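Local coordinates for protein shikimate dehydrogenase (Listeria monocytogenes, PDB 3TNL) that probably catalyses the reversible NADPH-linked reduction of 3-dehydroshikimate to shikimate, a step of chorismate biosynthesis, and is seen here with NAD bound, at residues 139-144 with 227-232; 182-187 with 221-226; 243-248 with 272-277; 261-264 with 268-271. All blocks are in the same frame, centred on the assembly; numbering follows the deposited sequence. Where two conformers were deposited one is given.

In the fold
All four contacts reach or flank the parallel, Rossmann-type sheet that carries NAD; contact 1 joins helix 137-147 to it. Contacts 1 and 2 have centres 15 Å apart and join through packing of Phe-230 on Ile-224. Contact 1 meets contact 4 through Asn-232, whose ND2 lies 2.8 Å from OD2 of Asp-261, a probable hydrogen bond. Contacts 3 and 4 share helix 270-277, with centres 8 Å apart, and salt bridges such as Glu-276 to Lys-268 tie them. Contacts 2, 3 and 4 all touch the cofactor: 182-187 and 243-248 at the adenosine end, 261-264 at the nicotinamide end. In contact 1 the side chain of Tyr-141 stays about 7 Å from NAD.

Contact 1: residues 139-144 with 227-232; sequences TGYMRA and SVIFTN
Tyr-141 and Thr-231 meet through their hydroxyls, and their first torsions put them there. CG of Tyr-141 is anti to the backbone N (chi1 178°), which carries the ring out from helix 137-147 toward strand 229-232. In Thr-231 the OG1 branch lies beside the backbone N and anti to the carbonyl carbon (chi1 -60°), which points the hydroxyl at the phenol oxygen. The two side chains arrive from opposite directions.

OH of Tyr-141 is 2.7 Å from OG1 of Thr-231, a hydrogen bond in which either group could be the donor. The methyl CG2 of Thr-231 lies 3.3 Å from the same phenol oxygen. CD1 of Ile-229 comes within 3.6 Å of Tyr-141 OH and adds an apolar neighbour. All three touching residues are buried, so the phenol oxygen is a polar atom inside the core. It has a second partner in the hydroxyl of Ser-260, and the two bonds together limit where the end of the ring can move.

The contact is a long reach: the nearest CA atoms, of Tyr-141 and Thr-231, are 10.7 Å apart. Ile-169 of helix 164-175 packs on the tyrosine. Strand 229-232 runs in the parallel sheet between strands 156-160 and 258-261, and Tyr-141 thus ties helix 137-147 to the middle of that sheet.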
# COMPACT_ATOMS: atom_id res chain seq x y z
N THR B 139 -0.33 10.89 24.35
CA THR B 139 0.88 10.27 24.82
C THR B 139 2.11 10.98 24.23
O THR B 139 3.09 11.21 24.93
CB THR B 139 0.85 8.76 24.51
OG1 THR B 139 -0.12 8.17 25.40
CG2 THR B 139 2.23 8.09 24.74
N GLY B 140 2.05 11.34 22.95
CA GLY B 140 3.15 12.04 22.30
C GLY B 140 3.41 13.39 22.97
O GLY B 140 4.56 13.78 23.21
N TYR B 141 2.33 14.09 23.28
CA TYR B 141 2.42 15.38 23.97
C TYR B 141 3.09 15.24 25.34
O TYR B 141 4.02 15.96 25.67
CB TYR B 141 1.01 16.01 24.10
CG TYR B 141 1.05 17.33 24.84
CD1 TYR B 141 1.33 18.53 24.16
CD2 TYR B 141 0.82 17.39 26.19
CE1 TYR B 141 1.43 19.72 24.83
CE2 TYR B 141 0.90 18.58 26.89
CZ TYR B 141 1.20 19.74 26.21
OH TYR B 141 1.27 20.93 26.89
N MET B 142 2.66 14.26 26.11
CA MET B 142 3.17 14.05 27.44
C MET B 142 4.64 13.63 27.41
O MET B 142 5.44 14.06 28.23
CB MET B 142 2.30 13.05 28.19
CG MET B 142 0.87 13.49 28.38
SD MET B 142 0.63 14.93 29.45
CE MET B 142 1.17 14.27 31.04
N ARG B 143 4.99 12.76 26.46
CA ARG B 143 6.35 12.29 26.35
C ARG B 143 7.27 13.42 25.99
O ARG B 143 8.38 13.54 26.54
CB ARG B 143 6.41 11.15 25.30
CG ARG B 143 7.80 10.56 25.10
CD ARG B 143 8.36 9.95 26.36
NE ARG B 143 9.65 9.32 26.09
CZ ARG B 143 9.82 8.09 25.60
NH1 ARG B 143 8.79 7.32 25.29
NH2 ARG B 143 11.05 7.62 25.42
N ALA B 144 6.82 14.28 25.08
CA ALA B 144 7.65 15.41 24.68
C ALA B 144 7.96 16.31 25.89
O ALA B 144 9.07 16.80 26.05
CB ALA B 144 6.95 16.21 23.55
N SER B 227 -0.96 27.01 37.89
CA SER B 227 -0.54 25.93 37.02
C SER B 227 0.93 25.82 36.80
O SER B 227 1.65 26.82 36.76
CB SER B 227 -1.16 26.13 35.65
OG SER B 227 -2.56 26.13 35.74
N VAL B 228 1.37 24.57 36.64
CA VAL B 228 2.77 24.31 36.29
C VAL B 228 2.98 24.61 34.77
O VAL B 228 4.09 25.00 34.35
CB VAL B 228 3.16 22.83 36.63
CG1 VAL B 228 2.43 21.82 35.78
CG2 VAL B 228 4.65 22.69 36.49
N ILE B 229 1.90 24.49 34.00
CA ILE B 229 1.97 24.64 32.56
C ILE B 229 0.68 25.25 32.04
O ILE B 229 -0.43 24.97 32.54
CB ILE B 229 2.21 23.25 31.91
CG1 ILE B 229 2.53 23.38 30.41
CG2 ILE B 229 1.08 22.28 32.21
CD1 ILE B 229 3.04 22.08 29.80
N PHE B 230 0.84 26.12 31.02
CA PHE B 230 -0.23 26.75 30.27
C PHE B 230 0.00 26.32 28.83
O PHE B 230 1.06 26.56 28.27
CB PHE B 230 -0.19 28.28 30.40
CG PHE B 230 -1.19 29.00 29.54
CD1 PHE B 230 -2.53 28.72 29.66
CD2 PHE B 230 -0.80 29.97 28.63
CE1 PHE B 230 -3.46 29.39 28.91
CE2 PHE B 230 -1.76 30.63 27.86
CZ PHE B 230 -3.09 30.31 27.99
N THR B 231 -0.99 25.70 28.23
CA THR B 231 -0.88 25.13 26.89
C THR B 231 -1.92 25.63 25.92
O THR B 231 -3.09 25.72 26.25
CB THR B 231 -1.11 23.58 27.00
OG1 THR B 231 -0.11 23.02 27.87
CG2 THR B 231 -1.07 22.87 25.63
N ASN B 232 -1.48 26.00 24.73
CA ASN B 232 -2.38 26.30 23.66
C ASN B 232 -2.58 25.04 22.82
O ASN B 232 -1.64 24.48 22.27
CB ASN B 232 -1.85 27.37 22.69
CG ASN B 232 -2.79 27.54 21.51
OD1 ASN B 232 -3.97 27.89 21.69
ND2 ASN B 232 -2.33 27.20 20.30

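Contact 2: residues 182-187 with 221-226; sequences SIFNRK and RKEIAE. With NAD (nicotinamide-adenine-dinucleotide), chain H.
Glu-223 meets Phe-184 and Ser-182 with two different parts of its side chain. Its chi1 (-57°) sets CG beside the backbone N, against the phenylalanine; the bend at chi2 then turns the carboxylate to the serine. The Glu-223 and Phe-184 side chains cross at about a right angle. CG of Glu-223 sits at the edge of the Phe-184 ring, in its plane, 3.7 Å from CZ. The carboxylate is inclined to the ring by 33°.

The polar half is a hydrogen bond from OG of Ser-182 to OE1 of Glu-223, 2.6 Å long. The hydroxyl meets the oxygen from above the carboxylate plane, 46° out of it. OE1 also forms a salt bridge with Lys-156, and OE2 accepts from Gln-219, so both oxygens of this buried acid have partners. The nearby lysine probably favours the charged form.

Farther along the chain, the residues turn to NAD. O3B of NAD donates to OD1 of Asn-185 at 2.7 Å, and ND2 of Asn-185 donates to O2B at 3.2 Å. The amide thus holds both ribose hydroxyls. The guanidinium of Arg-186 lies with one face over the adenine, C5A 3.6 Å above its plane. Asn-185 and Arg-186 are known NAD(+)-binding residues, in the strand and loop of the Rossmann-type sheet that reach the adenosine.

Strand 180-185 lies between strands 208-213 and 156-160. Helix 217-226 covers it with Glu-223, Gln-219 and Leu-220, while Phe-184 also meets the ring of Phe-212 on strand 208-213.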
# COMPACT_ATOMS: atom_id res chain seq x y z
N SER B 182 -7.66 22.79 33.99
CA SER B 182 -8.58 23.86 33.71
C SER B 182 -8.57 24.15 32.21
O SER B 182 -7.55 24.56 31.66
CB SER B 182 -8.27 25.11 34.49
OG SER B 182 -8.45 24.84 35.89
N ILE B 183 -9.73 23.93 31.59
CA ILE B 183 -9.90 24.11 30.14
C ILE B 183 -10.61 25.42 29.87
O ILE B 183 -11.60 25.76 30.53
CB ILE B 183 -10.79 22.98 29.55
CG1 ILE B 183 -10.23 21.59 29.94
CG2 ILE B 183 -10.98 23.15 28.02
CD1 ILE B 183 -11.17 20.41 29.63
N PHE B 184 -10.10 26.14 28.86
CA PHE B 184 -10.71 27.37 28.38
C PHE B 184 -11.01 27.21 26.90
O PHE B 184 -10.16 26.78 26.13
CB PHE B 184 -9.82 28.58 28.59
CG PHE B 184 -9.73 29.00 30.03
CD1 PHE B 184 -10.40 30.11 30.47
CD2 PHE B 184 -8.96 28.27 30.94
CE1 PHE B 184 -10.33 30.50 31.79
CE2 PHE B 184 -8.88 28.65 32.26
CZ PHE B 184 -9.60 29.75 32.70
N ASN B 185 -12.24 27.52 26.51
CA ASN B 185 -12.61 27.44 25.11
C ASN B 185 -13.65 28.52 24.82
O ASN B 185 -14.44 28.89 25.71
CB ASN B 185 -13.20 26.06 24.74
CG ASN B 185 -13.10 25.78 23.24
OD1 ASN B 185 -11.99 25.43 22.77
ND2 ASN B 185 -14.20 25.96 22.49
N ARG B 186 -13.66 29.01 23.59
CA ARG B 186 -14.70 29.98 23.20
C ARG B 186 -16.04 29.26 23.10
O ARG B 186 -16.11 28.02 23.07
CB ARG B 186 -14.37 30.67 21.88
CG ARG B 186 -14.29 29.80 20.63
CD ARG B 186 -14.11 30.63 19.40
NE ARG B 186 -14.08 29.85 18.17
CZ ARG B 186 -13.80 30.38 17.00
NH1 ARG B 186 -13.80 29.64 15.90
NH2 ARG B 186 -13.47 31.67 16.94
N LYS B 187 -17.11 30.05 23.08
CA LYS B 187 -18.45 29.54 22.97
C LYS B 187 -18.82 29.22 21.52
O LYS B 187 -19.68 29.88 20.90
CB LYS B 187 -19.43 30.53 23.59
CG LYS B 187 -19.27 30.73 25.06
CD LYS B 187 -19.36 29.40 25.77
CE LYS B 187 -19.90 29.53 27.17
NZ LYS B 187 -21.33 29.84 27.08
N ARG B 221 -6.54 34.24 34.76
CA ARG B 221 -5.42 34.71 35.57
C ARG B 221 -5.20 33.75 36.75
O ARG B 221 -4.08 33.34 37.02
CB ARG B 221 -5.70 36.12 36.09
CG ARG B 221 -4.54 36.76 36.82
CD ARG B 221 -4.86 38.17 37.30
NE ARG B 221 -4.96 39.05 36.14
CZ ARG B 221 -3.90 39.50 35.48
NH1 ARG B 221 -4.04 40.28 34.41
NH2 ARG B 221 -2.69 39.16 35.87
N LYS B 222 -6.29 33.40 37.44
CA LYS B 222 -6.20 32.50 38.59
C LYS B 222 -5.66 31.16 38.16
O LYS B 222 -4.69 30.64 38.76
CB LYS B 222 -7.54 32.30 39.28
CG LYS B 222 -7.46 31.31 40.46
CD LYS B 222 -8.86 31.03 41.04
CE LYS B 222 -8.80 30.15 42.28
NZ LYS B 222 -8.47 28.69 42.09
N GLU B 223 -6.27 30.59 37.12
CA GLU B 223 -5.85 29.26 36.70
C GLU B 223 -4.37 29.20 36.31
O GLU B 223 -3.62 28.29 36.78
CB GLU B 223 -6.78 28.70 35.61
CG GLU B 223 -8.25 28.63 36.00
CD GLU B 223 -8.47 27.97 37.32
OE1 GLU B 223 -7.93 26.87 37.51
OE2 GLU B 223 -9.16 28.56 38.19
N ILE B 224 -3.93 30.13 35.48
CA ILE B 224 -2.52 30.14 35.08
C ILE B 224 -1.57 30.31 36.29
O ILE B 224 -0.54 29.64 36.37
CB ILE B 224 -2.23 31.19 34.03
CG1 ILE B 224 -2.96 30.89 32.73
CG2 ILE B 224 -0.74 31.25 33.73
CD1 ILE B 224 -2.86 32.00 31.67
N ALA B 225 -1.93 31.20 37.20
CA ALA B 225 -1.13 31.44 38.37
C ALA B 225 -0.88 30.19 39.20
O ALA B 225 0.17 30.08 39.85
CB ALA B 225 -1.81 32.52 39.25
N GLU B 226 -1.86 29.29 39.18
CA GLU B 226 -1.81 28.04 39.94
C GLU B 226 -1.28 26.82 39.18
O GLU B 226 -1.16 25.74 39.75
CB GLU B 226 -3.24 27.74 40.45
CG GLU B 226 -3.74 28.82 41.38
CD GLU B 226 -5.20 28.68 41.79
OE1 GLU B 226 -5.95 27.86 41.23
OE2 GLU B 226 -5.58 29.46 42.70
PA NAD H . -9.93 21.14 15.90
O1A NAD H . -10.53 21.73 14.62
O2A NAD H . -10.35 19.74 16.30
O5B NAD H . -10.17 22.19 17.11
C5B NAD H . -9.98 23.60 17.00
C4B NAD H . -9.91 24.22 18.39
O4B NAD H . -9.49 25.59 18.28
C3B NAD H . -11.27 24.33 19.05
O3B NAD H . -11.08 24.26 20.49
C2B NAD H . -11.77 25.72 18.70
O2B NAD H . -12.67 26.25 19.66
C1B NAD H . -10.47 26.50 18.72
N9A NAD H . -10.42 27.72 17.90
C8A NAD H . -10.30 27.75 16.55
N7A NAD H . -10.21 29.04 16.15
C5A NAD H . -10.26 29.86 17.23
C6A NAD H . -10.21 31.21 17.48
N6A NAD H . -10.07 32.08 16.47
N1A NAD H . -10.26 31.67 18.74
C2A NAD H . -10.40 30.82 19.79
N3A NAD H . -10.45 29.47 19.63
C4A NAD H . -10.38 28.96 18.38
O3 NAD H . -8.35 21.24 15.72
PN NAD H . -7.23 20.23 16.27
O1N NAD H . -7.05 19.04 15.37
O2N NAD H . -7.43 20.03 17.78
O5D NAD H . -5.86 21.06 16.05
C5D NAD H . -5.66 22.26 16.77
C4D NAD H . -4.20 22.61 16.55
O4D NAD H . -3.38 21.51 16.99
C3D NAD H . -3.89 22.81 15.08
O3D NAD H . -3.13 24.01 14.94
C2D NAD H . -3.07 21.59 14.69
O2D NAD H . -2.17 21.84 13.59
C1D NAD H . -2.37 21.27 16.00
N1N NAD H . -1.92 19.88 16.18
C2N NAD H . -0.62 19.63 16.42
C3N NAD H . -0.18 18.33 16.62
C7N NAD H . 1.26 18.02 16.89
O7N NAD H . 1.61 16.86 16.66
N7N NAD H . 2.08 18.97 17.38
C4N NAD H . -1.10 17.27 16.55
C5N NAD H . -2.44 17.56 16.31
C6N NAD H . -2.83 18.88 16.12

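Contact 3: residues 243-248 with 272-277; sequences GETLLP and LEIAEE. With NAD (nicotinamide-adenine-dinucleotide), chain H.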
# COMPACT_ATOMS: atom_id res chain seq x y z
N GLY B 243 0.40 35.08 14.19
CA GLY B 243 0.65 36.39 14.82
C GLY B 243 -0.41 36.75 15.85
O GLY B 243 -0.32 37.78 16.50
N GLU B 244 -1.46 35.92 15.96
CA GLU B 244 -2.53 36.10 16.93
C GLU B 244 -2.29 35.24 18.16
O GLU B 244 -1.61 34.20 18.10
CB GLU B 244 -3.91 35.72 16.36
CG GLU B 244 -4.35 36.49 15.09
CD GLU B 244 -5.75 36.15 14.62
OE1 GLU B 244 -5.93 35.94 13.38
OE2 GLU B 244 -6.64 36.11 15.49
N THR B 245 -2.84 35.68 19.30
CA THR B 245 -2.79 34.93 20.53
C THR B 245 -4.11 35.04 21.30
O THR B 245 -4.85 36.00 21.12
CB THR B 245 -1.59 35.40 21.41
OG1 THR B 245 -1.52 34.56 22.56
CG2 THR B 245 -1.73 36.87 21.85
N LEU B 246 -4.41 34.00 22.09
CA LEU B 246 -5.53 34.02 23.03
C LEU B 246 -5.11 34.51 24.44
O LEU B 246 -5.95 34.67 25.29
CB LEU B 246 -6.15 32.65 23.15
CG LEU B 246 -6.82 32.13 21.87
CD1 LEU B 246 -7.29 30.68 22.06
CD2 LEU B 246 -7.97 33.06 21.37
N LEU B 247 -3.83 34.81 24.68
CA LEU B 247 -3.40 35.27 26.01
C LEU B 247 -3.79 36.73 26.18
O LEU B 247 -3.36 37.57 25.37
CB LEU B 247 -1.89 35.15 26.16
CG LEU B 247 -1.31 35.61 27.50
CD1 LEU B 247 -1.75 34.66 28.62
CD2 LEU B 247 0.21 35.71 27.37
N PRO B 248 -4.56 37.07 27.23
CA PRO B 248 -4.98 38.46 27.37
C PRO B 248 -3.90 39.44 27.81
O PRO B 248 -3.87 40.57 27.36
CB PRO B 248 -6.11 38.38 28.44
CG PRO B 248 -6.61 37.02 28.36
CD PRO B 248 -5.41 36.18 28.06
N LEU B 272 4.26 31.86 22.34
CA LEU B 272 5.63 31.50 22.79
C LEU B 272 6.56 32.69 22.84
O LEU B 272 7.38 32.77 23.74
CB LEU B 272 6.19 30.32 22.00
CG LEU B 272 5.34 29.03 22.08
CD1 LEU B 272 6.08 27.88 21.33
CD2 LEU B 272 5.09 28.61 23.53
N GLU B 273 6.42 33.64 21.91
CA GLU B 273 7.24 34.84 21.98
C GLU B 273 6.96 35.59 23.29
O GLU B 273 7.88 36.03 23.97
CB GLU B 273 6.95 35.79 20.80
CG GLU B 273 7.31 35.36 19.43
CD GLU B 273 7.04 36.44 18.38
OE1 GLU B 273 6.62 37.57 18.78
OE2 GLU B 273 7.34 36.20 17.17
N ILE B 274 5.70 35.81 23.63
CA ILE B 274 5.33 36.52 24.83
C ILE B 274 5.85 35.77 26.04
O ILE B 274 6.40 36.37 26.97
CB ILE B 274 3.81 36.74 24.93
CG1 ILE B 274 3.33 37.63 23.79
CG2 ILE B 274 3.49 37.39 26.27
CD1 ILE B 274 1.78 37.60 23.59
N ALA B 275 5.72 34.44 26.03
CA ALA B 275 6.24 33.63 27.12
C ALA B 275 7.73 33.83 27.29
O ALA B 275 8.22 34.00 28.41
CB ALA B 275 5.91 32.17 26.90
N GLU B 276 8.47 33.80 26.19
CA GLU B 276 9.91 34.03 26.28
C GLU B 276 10.19 35.43 26.88
O GLU B 276 11.11 35.62 27.71
CB GLU B 276 10.58 33.87 24.92
CG GLU B 276 10.55 32.49 24.36
CD GLU B 276 11.43 32.35 23.11
OE1 GLU B 276 12.08 33.34 22.70
OE2 GLU B 276 11.47 31.26 22.52
N GLU B 277 9.43 36.43 26.43
CA GLU B 277 9.59 37.81 26.93
C GLU B 277 9.35 37.91 28.44
O GLU B 277 9.83 38.82 29.10
CB GLU B 277 8.66 38.79 26.19
CG GLU B 277 8.96 38.96 24.70
CD GLU B 277 7.83 39.68 23.93
OE1 GLU B 277 7.85 39.70 22.69
OE2 GLU B 277 6.89 40.20 24.58
PA NAD H . -9.93 21.14 15.90
O1A NAD H . -10.53 21.73 14.62
O2A NAD H . -10.35 19.74 16.30
O5B NAD H . -10.17 22.19 17.11
C5B NAD H . -9.98 23.60 17.00
C4B NAD H . -9.91 24.22 18.39
O4B NAD H . -9.49 25.59 18.28
C3B NAD H . -11.27 24.33 19.05
O3B NAD H . -11.08 24.26 20.49
C2B NAD H . -11.77 25.72 18.70
O2B NAD H . -12.67 26.25 19.66
C1B NAD H . -10.47 26.50 18.72
N9A NAD H . -10.42 27.72 17.90
C8A NAD H . -10.30 27.75 16.55
N7A NAD H . -10.21 29.04 16.15
C5A NAD H . -10.26 29.86 17.23
C6A NAD H . -10.21 31.21 17.48
N6A NAD H . -10.07 32.08 16.47
N1A NAD H . -10.26 31.67 18.74
C2A NAD H . -10.40 30.82 19.79
N3A NAD H . -10.45 29.47 19.63
C4A NAD H . -10.38 28.96 18.38
O3 NAD H . -8.35 21.24 15.72
PN NAD H . -7.23 20.23 16.27
O1N NAD H . -7.05 19.04 15.37
O2N NAD H . -7.43 20.03 17.78
O5D NAD H . -5.86 21.06 16.05
C5D NAD H . -5.66 22.26 16.77
C4D NAD H . -4.20 22.61 16.55
O4D NAD H . -3.38 21.51 16.99
C3D NAD H . -3.89 22.81 15.08
O3D NAD H . -3.13 24.01 14.94
C2D NAD H . -3.07 21.59 14.69
O2D NAD H . -2.17 21.84 13.59
C1D NAD H . -2.37 21.27 16.00
N1N NAD H . -1.92 19.88 16.18
C2N NAD H . -0.62 19.63 16.42
C3N NAD H . -0.18 18.33 16.62
C7N NAD H . 1.26 18.02 16.89
O7N NAD H . 1.61 16.86 16.66
N7N NAD H . 2.08 18.97 17.38
C4N NAD H . -1.10 17.27 16.55
C5N NAD H . -2.44 17.56 16.31
C6N NAD H . -2.83 18.88 16.12
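Thr-245 and Leu-247 pack on Ile-274, joining an ST-turn loop to helix 270-277 of the Rossmann-type domain. The turn is made by OG1 of Thr-245, which accepts from the backbone N of Leu-247 at 3.1 Å. The bond is nearly straight, with an angle of 172° at the hydrogen.

This bond depends on how Thr-245 is turned. OG1 is anti to its own backbone N (chi1 -175°), and the methyl CG2 is left between N and the carbonyl carbon. The hydroxyl serves the loop, while CG2 reaches the helix. It meets CD1 of Ile-274 tip to tip at 4.0 Å, an ordinary van der Waals touch.

Ile-274 offers two branches. Its CG1 arm, extended at chi2, sends CD1 to the threonine. Its CG2 methyl goes to Leu-247, whose side chain crosses it obliquely. No hydrogen bond joins the two segments; the contact is purely apolar. Leu-247 is buried and also packs on Leu-253, whereas Thr-245 and Ile-274 are partly exposed.

Between the two contact residues, Leu-246 faces NAD instead. CD2 of Leu-246 lies 3.7 Å from C2A of the adenine, so the same short loop both packs on the helix and lines the adenine pocket. On the helix side, the closest apolar pair is CD2 of Leu-247 with CG2 of Ile-274, 3.8 Å apart.

Contact 4: residues 261-264 with 268-271; sequences DVVY and KTRL. With NAD (nicotinamide-adenine-dinucleotide), chain H.
Asp-261 and Thr-269 provide the hydrogen bond that closes this contact. OG1 of Thr-269 donates to OD1 of Asp-261 at 2.8 Å, from above the carboxylate plane and 39° out of it. The other oxygen, OD2, accepts from the backbone N of Val-263 at 3.1 Å, which makes an Asx turn. With Asn-232 as the other partner of OD2, the buried carboxylate is held through both oxygens. Thr-269 OG1 lies between its backbone N and carbonyl carbon (chi1 54°); from there it also caps the N of Leu-272, as the N-cap of helix 270-277.

A water adds a second bridge. It donates to O of Val-263 at 2.9 Å and accepts from N of Thr-269.

One apolar pair packs beside these bonds. The side chains of Thr-269 and Val-263 cross at a slant, and CG2 of Thr-269 lies 3.5 Å from CG1 of Val-263, tighter than usual for two carbons. Separately, the methyl CD2 of Leu-271 lies by the carboxylate, 3.9 Å from OD1 of Asp-261.

The cofactor lies beyond Val-262. N7N of NAD donates to O of Val-262 at 3.0 Å, and it also sits at the edge of the Tyr-264 ring. CG2 of Val-262 packs against the nicotinamide ribose. Tyr-264 is a predicted shikimate-binding residue. The whole is a Rossmann-type strand end, where the turn leaving strand 258-261 receives the nicotinamide carboxamide.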
# COMPACT_ATOMS: atom_id res chain seq x y z
N ASP B 261 2.88 25.06 23.24
CA ASP B 261 1.96 25.21 22.12
C ASP B 261 2.01 23.95 21.30
O ASP B 261 3.09 23.37 21.13
CB ASP B 261 2.36 26.45 21.27
CG ASP B 261 1.16 27.09 20.57
OD1 ASP B 261 1.06 28.35 20.61
OD2 ASP B 261 0.30 26.35 20.06
N VAL B 262 0.86 23.48 20.86
CA VAL B 262 0.79 22.33 19.95
C VAL B 262 1.27 22.75 18.55
O VAL B 262 1.69 21.92 17.76
CB VAL B 262 -0.62 21.72 19.87
CG1 VAL B 262 -1.03 21.12 21.23
CG2 VAL B 262 -1.63 22.74 19.32
N VAL B 263 1.21 24.04 18.24
CA VAL B 263 1.67 24.53 16.95
C VAL B 263 3.23 24.46 16.86
O VAL B 263 3.93 24.75 17.83
CB VAL B 263 1.21 26.02 16.74
CG1 VAL B 263 1.82 26.63 15.46
CG2 VAL B 263 -0.34 26.13 16.78
N TYR B 264 3.75 24.05 15.70
CA TYR B 264 5.20 24.05 15.46
C TYR B 264 5.56 24.68 14.10
O TYR B 264 6.73 24.76 13.76
CB TYR B 264 5.83 22.66 15.63
CG TYR B 264 5.26 21.58 14.79
CD1 TYR B 264 5.84 21.22 13.58
CD2 TYR B 264 4.11 20.92 15.17
CE1 TYR B 264 5.30 20.22 12.81
CE2 TYR B 264 3.56 19.93 14.40
CZ TYR B 264 4.16 19.58 13.22
OH TYR B 264 3.58 18.59 12.45
N LYS B 268 7.72 29.32 16.57
CA LYS B 268 7.48 30.15 17.75
C LYS B 268 6.25 31.02 17.50
O LYS B 268 6.33 32.00 16.77
CB LYS B 268 8.72 31.00 18.05
CG LYS B 268 8.70 31.69 19.41
CD LYS B 268 9.88 32.64 19.61
CE LYS B 268 11.20 31.97 19.39
NZ LYS B 268 12.36 32.83 19.87
N THR B 269 5.11 30.57 18.00
CA THR B 269 3.88 31.32 17.90
C THR B 269 3.99 32.61 18.71
O THR B 269 4.94 32.80 19.47
CB THR B 269 2.69 30.59 18.44
OG1 THR B 269 3.01 30.19 19.79
CG2 THR B 269 2.34 29.36 17.58
N ARG B 270 3.05 33.54 18.49
CA ARG B 270 3.06 34.77 19.27
C ARG B 270 2.98 34.47 20.75
O ARG B 270 3.67 35.12 21.55
CB ARG B 270 1.97 35.75 18.81
CG ARG B 270 1.92 37.08 19.54
CD ARG B 270 3.21 37.86 19.44
NE ARG B 270 3.10 39.06 20.25
CZ ARG B 270 4.10 39.64 20.90
NH1 ARG B 270 3.83 40.70 21.67
NH2 ARG B 270 5.35 39.15 20.88
N LEU B 271 2.16 33.50 21.15
CA LEU B 271 2.12 33.08 22.56
C LEU B 271 3.54 32.73 23.06
O LEU B 271 3.89 33.15 24.15
CB LEU B 271 1.19 31.89 22.73
CG LEU B 271 1.17 31.23 24.11
CD1 LEU B 271 0.67 32.21 25.16
CD2 LEU B 271 0.29 29.98 24.07
PA NAD H . -9.93 21.14 15.90
O1A NAD H . -10.53 21.73 14.62
O2A NAD H . -10.35 19.74 16.30
O5B NAD H . -10.17 22.19 17.11
C5B NAD H . -9.98 23.60 17.00
C4B NAD H . -9.91 24.22 18.39
O4B NAD H . -9.49 25.59 18.28
C3B NAD H . -11.27 24.33 19.05
O3B NAD H . -11.08 24.26 20.49
C2B NAD H . -11.77 25.72 18.70
O2B NAD H . -12.67 26.25 19.66
C1B NAD H . -10.47 26.50 18.72
N9A NAD H . -10.42 27.72 17.90
C8A NAD H . -10.30 27.75 16.55
N7A NAD H . -10.21 29.04 16.15
C5A NAD H . -10.26 29.86 17.23
C6A NAD H . -10.21 31.21 17.48
N6A NAD H . -10.07 32.08 16.47
N1A NAD H . -10.26 31.67 18.74
C2A NAD H . -10.40 30.82 19.79
N3A NAD H . -10.45 29.47 19.63
C4A NAD H . -10.38 28.96 18.38
O3 NAD H . -8.35 21.24 15.72
PN NAD H . -7.23 20.23 16.27
O1N NAD H . -7.05 19.04 15.37
O2N NAD H . -7.43 20.03 17.78
O5D NAD H . -5.86 21.06 16.05
C5D NAD H . -5.66 22.26 16.77
C4D NAD H . -4.20 22.61 16.55
O4D NAD H . -3.38 21.51 16.99
C3D NAD H . -3.89 22.81 15.08
O3D NAD H . -3.13 24.01 14.94
C2D NAD H . -3.07 21.59 14.69
O2D NAD H . -2.17 21.84 13.59
C1D NAD H . -2.37 21.27 16.00
N1N NAD H . -1.92 19.88 16.18
C2N NAD H . -0.62 19.63 16.42
C3N NAD H . -0.18 18.33 16.62
C7N NAD H . 1.26 18.02 16.89
O7N NAD H . 1.61 16.86 16.66
N7N NAD H . 2.08 18.97 17.38
C4N NAD H . -1.10 17.27 16.55
C5N NAD H . -2.44 17.56 16.31
C6N NAD H . -2.83 18.88 16.12
O HOH W 1 5.09 27.45 17.93